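Local structure of telomerase reverse transcriptase (Candida tropicalis MYA-3404, 6ZD1) at residues F648-V651 / I652-T656; Q591-C594 / S595-E599; E525-Y529 / G530-N534; Y477-M480 / V481-F485. The protein probably extends chromosome ends as the catalytic subunit of telomerase, copying an RNA template into telomeric DNA repeats. One frame throughout, in Å; residues are numbered along the deposited sequence.

Interaction 1: residues F648-V651 / I652-T656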
loop_
_atom_site.group_PDB
_atom_site.type_symbol
_atom_site.label_atom_id
_atom_site.label_comp_id
_atom_site.label_asym_id
_atom_site.label_seq_id
_atom_site.Cartn_x
_atom_site.Cartn_y
_atom_site.Cartn_z
ATOM N N PHE A 648 14.105 16.373 7.947
ATOM C CA PHE A 648 13.830 14.941 8.011
ATOM C C PHE A 648 12.342 14.682 8.202
ATOM O O PHE A 648 11.751 13.850 7.503
ATOM C CB PHE A 648 14.646 14.299 9.137
ATOM C CG PHE A 648 14.257 12.877 9.445
ATOM C CD1 PHE A 648 14.741 11.829 8.675
ATOM C CD2 PHE A 648 13.426 12.589 10.517
ATOM C CE1 PHE A 648 14.394 10.517 8.965
ATOM C CE2 PHE A 648 13.072 11.279 10.813
ATOM C CZ PHE A 648 13.558 10.243 10.032
ATOM N N LEU A 649 11.706 15.398 9.135
ATOM C CA LEU A 649 10.263 15.239 9.301
ATOM C C LEU A 649 9.524 15.625 8.027
ATOM O O LEU A 649 8.620 14.906 7.584
ATOM C CB LEU A 649 9.762 16.072 10.480
ATOM C CG LEU A 649 10.212 15.648 11.880
ATOM C CD1 LEU A 649 9.674 16.625 12.902
ATOM C CD2 LEU A 649 9.756 14.236 12.202
ATOM N N HIS A 650 9.922 16.736 7.401
ATOM C CA HIS A 650 9.244 17.178 6.187
ATOM C C HIS A 650 9.389 16.152 5.071
ATOM O O HIS A 650 8.428 15.883 4.343
ATOM C CB HIS A 650 9.777 18.539 5.741
ATOM C CG HIS A 650 9.041 19.115 4.570
ATOM N ND1 HIS A 650 9.333 18.774 3.266
ATOM C CD2 HIS A 650 8.021 20.004 4.506
ATOM C CE1 HIS A 650 8.526 19.430 2.450
ATOM N NE2 HIS A 650 7.720 20.183 3.177
ATOM N N VAL A 651 10.581 15.573 4.910
ATOM C CA VAL A 651 10.754 14.511 3.920
ATOM C C VAL A 651 9.888 13.302 4.268
ATOM O O VAL A 651 9.240 12.714 3.392
ATOM C CB VAL A 651 12.241 14.134 3.793
ATOM C CG1 VAL A 651 12.390 12.852 3.002
ATOM C CG2 VAL A 651 13.025 15.262 3.123
ATOM N N ILE A 652 9.849 12.918 5.549
ATOM C CA ILE A 652 9.070 11.750 5.961
ATOM C C ILE A 652 7.580 11.983 5.736
ATOM O O ILE A 652 6.859 11.083 5.285
ATOM C CB ILE A 652 9.365 11.396 7.434
ATOM C CG1 ILE A 652 10.714 10.683 7.559
ATOM C CG2 ILE A 652 8.248 10.540 8.021
ATOM C CD1 ILE A 652 10.825 9.430 6.718
ATOM N N ILE A 653 7.087 13.174 6.077
ATOM C CA ILE A 653 5.665 13.469 5.906
ATOM C C ILE A 653 5.307 13.579 4.426
ATOM O O ILE A 653 4.269 13.069 3.985
ATOM C CB ILE A 653 5.296 14.746 6.680
ATOM C CG1 ILE A 653 5.471 14.521 8.181
ATOM C CG2 ILE A 653 3.870 15.169 6.374
ATOM C CD1 ILE A 653 5.123 15.724 9.019
ATOM N N GLU A 654 6.152 14.255 3.642
ATOM C CA GLU A 654 5.888 14.416 2.214
ATOM C C GLU A 654 5.840 13.072 1.498
ATOM O O GLU A 654 4.983 12.855 0.632
ATOM C CB GLU A 654 6.955 15.311 1.582
ATOM C CG GLU A 654 6.494 16.724 1.258
ATOM C CD GLU A 654 5.776 16.817 -0.077
ATOM O OE1 GLU A 654 5.568 15.766 -0.720
ATOM O OE2 GLU A 654 5.424 17.945 -0.485
ATOM N N THR A 655 6.768 12.168 1.816
ATOM C CA THR A 655 6.779 10.872 1.144
ATOM C C THR A 655 5.509 10.087 1.444
ATOM O O THR A 655 4.929 9.462 0.548
ATOM C CB THR A 655 8.014 10.071 1.550
ATOM O OG1 THR A 655 9.190 10.867 1.356
ATOM C CG2 THR A 655 8.123 8.816 0.701
ATOM N N THR A 656 5.050 10.123 2.697
ATOM C CA THR A 656 3.844 9.389 3.061
ATOM C C THR A 656 2.632 9.938 2.321
ATOM O O THR A 656 1.865 9.181 1.716
ATOM C CB THR A 656 3.629 9.464 4.574
ATOM O OG1 THR A 656 4.779 8.941 5.252
ATOM C CG2 THR A 656 2.391 8.673 4.986
#

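Interaction 2: residues Q591-C594 / S595-E599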
loop_
_atom_site.group_PDB
_atom_site.type_symbol
_atom_site.label_atom_id
_atom_site.label_comp_id
_atom_site.label_asym_id
_atom_site.label_seq_id
_atom_site.Cartn_x
_atom_site.Cartn_y
_atom_site.Cartn_z
ATOM N N GLN A 591 15.710 5.542 4.833
ATOM C CA GLN A 591 15.707 4.281 4.101
ATOM C C GLN A 591 14.774 3.269 4.751
ATOM O O GLN A 591 13.980 2.617 4.063
ATOM C CB GLN A 591 17.122 3.717 4.020
ATOM C CG GLN A 591 17.968 4.384 2.971
ATOM C CD GLN A 591 17.324 4.303 1.605
ATOM O OE1 GLN A 591 17.138 3.213 1.055
ATOM N NE2 GLN A 591 16.958 5.455 1.053
ATOM N N PHE A 592 14.837 3.142 6.080
ATOM C CA PHE A 592 13.983 2.186 6.778
ATOM C C PHE A 592 12.510 2.509 6.574
ATOM O O PHE A 592 11.695 1.608 6.338
ATOM C CB PHE A 592 14.326 2.169 8.268
ATOM C CG PHE A 592 13.339 1.408 9.111
ATOM C CD1 PHE A 592 13.430 0.031 9.234
ATOM C CD2 PHE A 592 12.327 2.070 9.789
ATOM C CE1 PHE A 592 12.527 -0.673 10.009
ATOM C CE2 PHE A 592 11.418 1.370 10.563
ATOM C CZ PHE A 592 11.519 -0.004 10.674
ATOM N N TYR A 593 12.153 3.793 6.638
ATOM C CA TYR A 593 10.749 4.181 6.532
ATOM C C TYR A 593 10.188 3.841 5.158
ATOM O O TYR A 593 9.131 3.209 5.045
ATOM C CB TYR A 593 10.600 5.674 6.819
ATOM C CG TYR A 593 9.169 6.140 6.936
ATOM C CD1 TYR A 593 8.516 6.112 8.158
ATOM C CD2 TYR A 593 8.475 6.618 5.831
ATOM C CE1 TYR A 593 7.210 6.533 8.278
ATOM C CE2 TYR A 593 7.160 7.045 5.945
ATOM C CZ TYR A 593 6.536 6.999 7.174
ATOM O OH TYR A 593 5.233 7.421 7.311
ATOM N N CYS A 594 10.894 4.238 4.096
ATOM C CA CYS A 594 10.420 3.931 2.749
ATOM C C CYS A 594 10.428 2.437 2.477
ATOM O O CYS A 594 9.590 1.944 1.716
ATOM C CB CYS A 594 11.265 4.656 1.703
ATOM S SG CYS A 594 11.169 6.446 1.809
ATOM N N SER A 595 11.358 1.699 3.087
ATOM C CA SER A 595 11.419 0.264 2.840
ATOM C C SER A 595 10.208 -0.455 3.417
ATOM O O SER A 595 9.788 -1.485 2.878
ATOM C CB SER A 595 12.706 -0.319 3.426
ATOM O OG SER A 595 12.774 -1.721 3.213
ATOM N N ASN A 596 9.624 0.072 4.494
ATOM C CA ASN A 596 8.476 -0.566 5.120
ATOM C C ASN A 596 7.153 0.087 4.750
ATOM O O ASN A 596 6.101 -0.445 5.115
ATOM C CB ASN A 596 8.637 -0.562 6.646
ATOM C CG ASN A 596 9.804 -1.410 7.106
ATOM O OD1 ASN A 596 9.669 -2.616 7.310
ATOM N ND2 ASN A 596 10.962 -0.784 7.262
ATOM N N LEU A 597 7.174 1.205 4.025
ATOM C CA LEU A 597 5.947 1.914 3.661
ATOM C C LEU A 597 5.467 1.390 2.311
ATOM O O LEU A 597 5.627 2.022 1.266
ATOM C CB LEU A 597 6.182 3.418 3.636
ATOM C CG LEU A 597 4.932 4.272 3.412
ATOM C CD1 LEU A 597 4.047 4.270 4.654
ATOM C CD2 LEU A 597 5.307 5.691 3.002
ATOM N N SER A 598 4.862 0.209 2.346
ATOM C CA SER A 598 4.419 -0.454 1.131
ATOM C C SER A 598 3.098 0.128 0.633
ATOM O O SER A 598 2.336 0.749 1.379
ATOM C CB SER A 598 4.279 -1.952 1.370
ATOM O OG SER A 598 5.472 -2.498 1.901
ATOM N N GLU A 599 2.829 -0.097 -0.656
ATOM C CA GLU A 599 1.651 0.492 -1.285
ATOM C C GLU A 599 0.351 -0.076 -0.726
ATOM O O GLU A 599 -0.632 0.662 -0.590
ATOM C CB GLU A 599 1.698 0.272 -2.800
ATOM C CG GLU A 599 2.821 1.011 -3.513
ATOM C CD GLU A 599 2.854 0.735 -5.009
ATOM O OE1 GLU A 599 1.950 0.031 -5.513
ATOM O OE2 GLU A 599 3.788 1.223 -5.683
#

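Interaction 3: residues E525-Y529 / G530-N534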
loop_
_atom_site.group_PDB
_atom_site.type_symbol
_atom_site.label_atom_id
_atom_site.label_comp_id
_atom_site.label_asym_id
_atom_site.label_seq_id
_atom_site.Cartn_x
_atom_site.Cartn_y
_atom_site.Cartn_z
ATOM N N GLU A 525 -24.525 -22.249 6.676
ATOM C CA GLU A 525 -25.404 -21.092 6.745
ATOM C C GLU A 525 -24.696 -19.807 6.362
ATOM O O GLU A 525 -25.365 -18.810 6.077
ATOM C CB GLU A 525 -25.983 -20.950 8.153
ATOM C CG GLU A 525 -27.064 -21.950 8.486
ATOM C CD GLU A 525 -27.631 -21.736 9.871
ATOM O OE1 GLU A 525 -26.895 -21.222 10.741
ATOM O OE2 GLU A 525 -28.813 -22.070 10.086
ATOM N N LEU A 526 -23.371 -19.801 6.354
ATOM C CA LEU A 526 -22.644 -18.621 5.919
ATOM C C LEU A 526 -22.295 -18.656 4.438
ATOM O O LEU A 526 -21.870 -17.631 3.893
ATOM C CB LEU A 526 -21.369 -18.450 6.750
ATOM C CG LEU A 526 -21.605 -18.261 8.251
ATOM C CD1 LEU A 526 -20.297 -17.981 8.982
ATOM C CD2 LEU A 526 -22.611 -17.148 8.496
ATOM N N GLN A 527 -22.497 -19.791 3.767
ATOM C CA GLN A 527 -22.195 -19.864 2.345
ATOM C C GLN A 527 -23.180 -19.059 1.511
ATOM O O GLN A 527 -22.862 -18.710 0.371
ATOM C CB GLN A 527 -22.182 -21.322 1.886
ATOM C CG GLN A 527 -21.322 -22.221 2.758
ATOM C CD GLN A 527 -21.317 -23.662 2.292
ATOM O OE1 GLN A 527 -21.848 -23.985 1.231
ATOM N NE2 GLN A 527 -20.718 -24.539 3.089
ATOM N N LYS A 528 -24.355 -18.749 2.064
ATOM C CA LYS A 528 -25.326 -17.917 1.359
ATOM C C LYS A 528 -24.718 -16.577 0.973
ATOM O O LYS A 528 -25.025 -16.029 -0.093
ATOM C CB LYS A 528 -26.560 -17.702 2.232
ATOM C CG LYS A 528 -27.307 -18.973 2.573
ATOM C CD LYS A 528 -28.410 -18.699 3.576
ATOM C CE LYS A 528 -28.235 -19.557 4.815
ATOM N NZ LYS A 528 -29.229 -19.225 5.869
ATOM N N TYR A 529 -23.859 -16.034 1.830
ATOM C CA TYR A 529 -23.210 -14.754 1.599
ATOM C C TYR A 529 -21.930 -14.885 0.785
ATOM O O TYR A 529 -21.349 -13.863 0.400
ATOM C CB TYR A 529 -22.894 -14.089 2.945
ATOM C CG TYR A 529 -24.074 -14.031 3.899
ATOM C CD1 TYR A 529 -24.367 -15.094 4.750
ATOM C CD2 TYR A 529 -24.893 -12.908 3.951
ATOM C CE1 TYR A 529 -25.447 -15.039 5.619
ATOM C CE2 TYR A 529 -25.972 -12.845 4.817
ATOM C CZ TYR A 529 -26.244 -13.911 5.647
ATOM O OH TYR A 529 -27.318 -13.845 6.508
ATOM N N GLY A 530 -21.510 -16.105 0.467
ATOM C CA GLY A 530 -20.204 -16.317 -0.114
ATOM C C GLY A 530 -19.079 -16.487 0.881
ATOM O O GLY A 530 -17.909 -16.490 0.474
ATOM N N ALA A 531 -19.386 -16.594 2.170
ATOM C CA ALA A 531 -18.377 -16.835 3.192
ATOM C C ALA A 531 -18.190 -18.336 3.382
ATOM O O ALA A 531 -19.147 -19.049 3.703
ATOM C CB ALA A 531 -18.781 -16.174 4.508
ATOM N N PHE A 532 -16.958 -18.808 3.200
ATOM C CA PHE A 532 -16.604 -20.208 3.398
ATOM C C PHE A 532 -15.496 -20.279 4.438
ATOM O O PHE A 532 -14.395 -19.767 4.210
ATOM C CB PHE A 532 -16.148 -20.857 2.089
ATOM C CG PHE A 532 -17.234 -20.984 1.058
ATOM C CD1 PHE A 532 -17.459 -19.972 0.138
ATOM C CD2 PHE A 532 -18.020 -22.124 0.998
ATOM C CE1 PHE A 532 -18.452 -20.092 -0.818
ATOM C CE2 PHE A 532 -19.016 -22.248 0.043
ATOM C CZ PHE A 532 -19.234 -21.233 -0.860
ATOM N N VAL A 533 -15.789 -20.917 5.572
ATOM C CA VAL A 533 -14.845 -20.975 6.683
ATOM C C VAL A 533 -13.638 -21.818 6.299
ATOM O O VAL A 533 -13.773 -22.955 5.829
ATOM C CB VAL A 533 -15.523 -21.533 7.943
ATOM C CG1 VAL A 533 -14.534 -21.561 9.112
ATOM C CG2 VAL A 533 -16.747 -20.710 8.292
ATOM N N ASN A 534 -12.447 -21.270 6.523
ATOM C CA ASN A 534 -11.196 -21.991 6.305
ATOM C C ASN A 534 -10.963 -22.889 7.517
ATOM O O ASN A 534 -10.287 -22.517 8.475
ATOM C CB ASN A 534 -10.051 -21.009 6.094
ATOM C CG ASN A 534 -8.809 -21.672 5.552
ATOM O OD1 ASN A 534 -8.802 -22.873 5.272
ATOM N ND2 ASN A 534 -7.749 -20.892 5.390
#

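Interaction 4: residues Y477-M480 / V481-F485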
loop_
_atom_site.group_PDB
_atom_site.type_symbol
_atom_site.label_atom_id
_atom_site.label_comp_id
_atom_site.label_asym_id
_atom_site.label_seq_id
_atom_site.Cartn_x
_atom_site.Cartn_y
_atom_site.Cartn_z
ATOM N N TYR A 477 -20.146 -8.344 5.013
ATOM C CA TYR A 477 -19.794 -9.084 6.222
ATOM C C TYR A 477 -20.336 -8.409 7.481
ATOM O O TYR A 477 -20.667 -9.098 8.453
ATOM C CB TYR A 477 -18.276 -9.270 6.316
ATOM C CG TYR A 477 -17.732 -10.429 5.496
ATOM C CD1 TYR A 477 -18.535 -11.115 4.590
ATOM C CD2 TYR A 477 -16.415 -10.847 5.642
ATOM C CE1 TYR A 477 -18.035 -12.177 3.846
ATOM C CE2 TYR A 477 -15.907 -11.904 4.904
ATOM C CZ TYR A 477 -16.719 -12.565 4.008
ATOM O OH TYR A 477 -16.212 -13.616 3.278
ATOM N N SER A 478 -20.446 -7.078 7.490
ATOM C CA SER A 478 -21.118 -6.422 8.609
ATOM C C SER A 478 -22.586 -6.820 8.664
ATOM O O SER A 478 -23.117 -7.117 9.741
ATOM C CB SER A 478 -20.985 -4.902 8.501
ATOM O OG SER A 478 -19.627 -4.497 8.563
ATOM N N THR A 479 -23.254 -6.823 7.508
ATOM C CA THR A 479 -24.633 -7.289 7.433
ATOM C C THR A 479 -24.744 -8.753 7.835
ATOM O O THR A 479 -25.675 -9.141 8.550
ATOM C CB THR A 479 -25.169 -7.083 6.016
ATOM O OG1 THR A 479 -25.096 -5.693 5.674
ATOM C CG2 THR A 479 -26.613 -7.551 5.912
HETATM N N MSE A 480 -23.814 -9.580 7.370
HETATM C CA MSE A 480 -23.816 -11.001 7.682
HETATM C C MSE A 480 -23.651 -11.247 9.176
HETATM O O MSE A 480 -24.414 -12.006 9.772
HETATM C CB MSE A 480 -22.701 -11.710 6.915
HETATM C CG MSE A 480 -22.618 -13.201 7.187
HETATM SE SE MSE A 480 -21.029 -14.025 6.415
HETATM C CE MSE A 480 -19.662 -13.068 7.430
ATOM N N VAL A 481 -22.656 -10.589 9.779
ATOM C CA VAL A 481 -22.405 -10.769 11.207
ATOM C C VAL A 481 -23.618 -10.332 12.020
ATOM O O VAL A 481 -23.990 -10.981 13.006
ATOM C CB VAL A 481 -21.133 -10.006 11.626
ATOM C CG1 VAL A 481 -21.059 -9.875 13.138
ATOM C CG2 VAL A 481 -19.893 -10.712 11.097
ATOM N N SER A 482 -24.285 -9.260 11.585
ATOM C CA SER A 482 -25.371 -8.686 12.374
ATOM C C SER A 482 -26.629 -9.543 12.324
ATOM O O SER A 482 -27.364 -9.615 13.315
ATOM C CB SER A 482 -25.676 -7.271 11.882
ATOM O OG SER A 482 -26.795 -6.720 12.553
ATOM N N LYS A 483 -26.889 -10.205 11.197
ATOM C CA LYS A 483 -28.098 -11.007 11.054
ATOM C C LYS A 483 -27.897 -12.448 11.488
ATOM O O LYS A 483 -28.860 -13.107 11.897
ATOM C CB LYS A 483 -28.584 -10.995 9.600
ATOM C CG LYS A 483 -28.916 -9.619 9.040
ATOM C CD LYS A 483 -29.580 -9.726 7.668
ATOM C CE LYS A 483 -28.700 -10.471 6.673
ATOM N NZ LYS A 483 -29.330 -10.573 5.324
ATOM N N GLU A 484 -26.668 -12.951 11.413
ATOM C CA GLU A 484 -26.406 -14.362 11.648
ATOM C C GLU A 484 -26.038 -14.680 13.093
ATOM O O GLU A 484 -26.305 -15.795 13.550
ATOM C CB GLU A 484 -25.300 -14.841 10.702
ATOM C CG GLU A 484 -25.728 -14.958 9.241
ATOM C CD GLU A 484 -26.760 -16.050 9.011
ATOM O OE1 GLU A 484 -26.815 -17.004 9.818
ATOM O OE2 GLU A 484 -27.517 -15.956 8.021
ATOM N N PHE A 485 -25.514 -13.719 13.846
ATOM C CA PHE A 485 -25.002 -13.958 15.192
ATOM C C PHE A 485 -25.859 -13.255 16.238
ATOM O O PHE A 485 -25.347 -12.682 17.202
ATOM C CB PHE A 485 -23.551 -13.503 15.317
ATOM C CG PHE A 485 -22.572 -14.385 14.598
ATOM C CD1 PHE A 485 -22.084 -15.534 15.197
ATOM C CD2 PHE A 485 -22.132 -14.059 13.326
ATOM C CE1 PHE A 485 -21.181 -16.347 14.537
ATOM C CE2 PHE A 485 -21.228 -14.865 12.662
ATOM C CZ PHE A 485 -20.751 -16.011 13.268
#

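Interaction 1: residues F648-V651 / I652-T656
I652 lays CG1 over one face of the F648 ring, 4.0 Å from the ring centroid and only 17° off its normal, a CH-pi contact displaced toward the CZ rim. F648 places its ring there by setting CG anti to the backbone N (chi1 170°). I652 holds CG1 beside its own backbone N, and the two side chains run alongside each other. One turn on, T655 grips V651 O with two donors. T655 OG1 gives a bond of 2.7 Å and T655 N one of 3.0 Å, and they approach from opposite faces of the carbonyl plane. The hydroxyl is thereby satisfied within the helix itself. H650 and E654 also lie side by side, but what meets is carbon: H650 CE1 is 3.6 Å from E654 CG, the approach is oblique, and the ring and carboxylate planes are 47° apart. H650 NE2 and E654 OE2 stay 4.9 Å apart, and OE2 is engaged by L389 N. Backbone bonds such as I653 N to L649 O (2.8 Å) keep the turn regular throughout. In the next shell, F586 stacks on F648, and helix 582-596 presents Y593 to I652. Y593 OH also hydrogen-bonds T656 OG1, a polar tie between the two helices. L649 and I653 pack on helix 692-699, and I653 also meets helix 670-684. A long helix packed on several sides by other helices in this way is consistent with the helical thumb, or C-terminal extension, of telomerase reverse transcriptases.

Interaction 2: residues Q591-C594 / S595-E599
The side-chain amide of N596 folds back on its own helix: ND2 donates to F592 O at 2.7 Å and at the same time lies over one face of the F592 ring, 3.1 Å above its plane. With CG beside the backbone N (chi1 -65°), N596 directs the nitrogen back along the last turn, where it is 3.2 Å from F592 CE1; amide and ring planes are inclined by 50°. F592 O lies close to the amide plane and takes a second, longer bond of 3.2 Å from N596 N on the other face of its carbonyl plane. Beyond this point the helix ends. The bond from L597 N to C594 O is weak, and L597 is the centre of an inverse gamma turn. Its side chain nevertheless reaches back, CD2 touching Y593 CE2 at 3.7 Å. Around the site, Y593 and N596 face I619 of helix 609-637, and L597 O accepts a hydrogen bond from K659 of helix 642-664. Chemically, the asparagine adds a short side-chain bond where the main-chain ones lengthen, and a ring face beside its nitrogen would probably favour the amide's positive end.

Interaction 3: residues E525-Y529 / G530-N534
L526 and A531 meet through both backbone and side chain at the tight end of this turn. L526 O accepts A531 N at 3.2 Å, and from the opposite face of its carbonyl plane it also takes Y529 N at 3.3 Å. Alongside, G530 N reaches Q527 O at 2.9 Å, though the nitrogen stands above that carbonyl plane, with a C=O...N angle of 110°, and so does not follow a lone pair. The two crossing bonds, together with the left-handed backbone of G530 (phi 87°), make a Schellman motif at the end of a short helical turn. L526 CB and A531 CB, 4.1 Å apart, close its apolar side. This side is buried: A531 packs on Y477 and M480 of helix 469-484, and the Y529 hydroxyl hydrogen-bonds E484 of that helix. The outer side is looser. Q527 is exposed and extended beyond CG, and it crosses the F532 ring at about a right angle, its CD 3.5 Å from F532 CE2. Amide and ring planes are inclined by 37°, and the approach is oblique, without the fit of a stack. F532 also touches a crystal neighbour, so its exact pose may owe something to the lattice. Backbone bonds from F532 to K341 and from N534 to D339 carry the chain on along the reverse transcriptase palm. The chemistry implies that the reversal depends on main-chain bonds and glycine geometry, whereas the glutamine-phenylalanine contact, with no hydrogen bond between the two side chains, probably adds little directional restraint.

Interaction 4: residues Y477-M480 / V481-F485
The chain runs as a regular helix from V481 N bonded to Y477 O (2.8 Å) to E484 N bonded to M480 O (2.9 Å), with K483 N adding a weak second bond to M480 O at 3.4 Å. On the outer side T479 and K483 lie alongside each other, the methyl CG2 of T479 touching K483 CE at 3.7 Å. The lysine chain bends at chi3 (-58°), and its carbon stem follows the previous turn, with CG 3.3 Å from T479 O. T479 OG1 is turned the other way, to I475 O. M480, a selenomethionine, and E484 cross at a slant: their CG atoms are 4.1 Å apart, and E484 CG also lies against M480 O. This is helix 469-484 of the reverse transcriptase palm, and its inner side rests on the antiparallel sheet, V481 meeting L497 and R499 of one strand and, with M480, F504 of the next. M480 points CG anti to its amide nitrogen (chi1 180°) and then bends back, which brings CE over one face of the Y477 ring, 3.6 Å above the plane. V481 comes at the same methyl more distantly, CG2 to CE being 4.4 Å. After E484 the backbone leaves helical angles at F485, whose ring turns its edge to V481 CA and forms a cation-pi contact with K520 of helix 511-520.

Overall arrangement
The four contacts form two pairs on different parts of the chain. Interactions 1 and 2 belong to two helices of the C-terminal region that touch directly, T655 CG2 on C594 SG. Interactions 3 and 4 share one corner of the palm, where A531 CB packs on M480 SE. Interaction 1 lies within helix 642-664, whereas interaction 4 includes the last turn of helix 469-484; both are mostly buried, their side chains meeting mostly side by side but aslant at M480 and E484. Interaction 2 closes a helix and interaction 3 reverses the chain in a loop; both are only partly buried, the former relying on a side-chain amide, the latter on backbone bonds and a glycine.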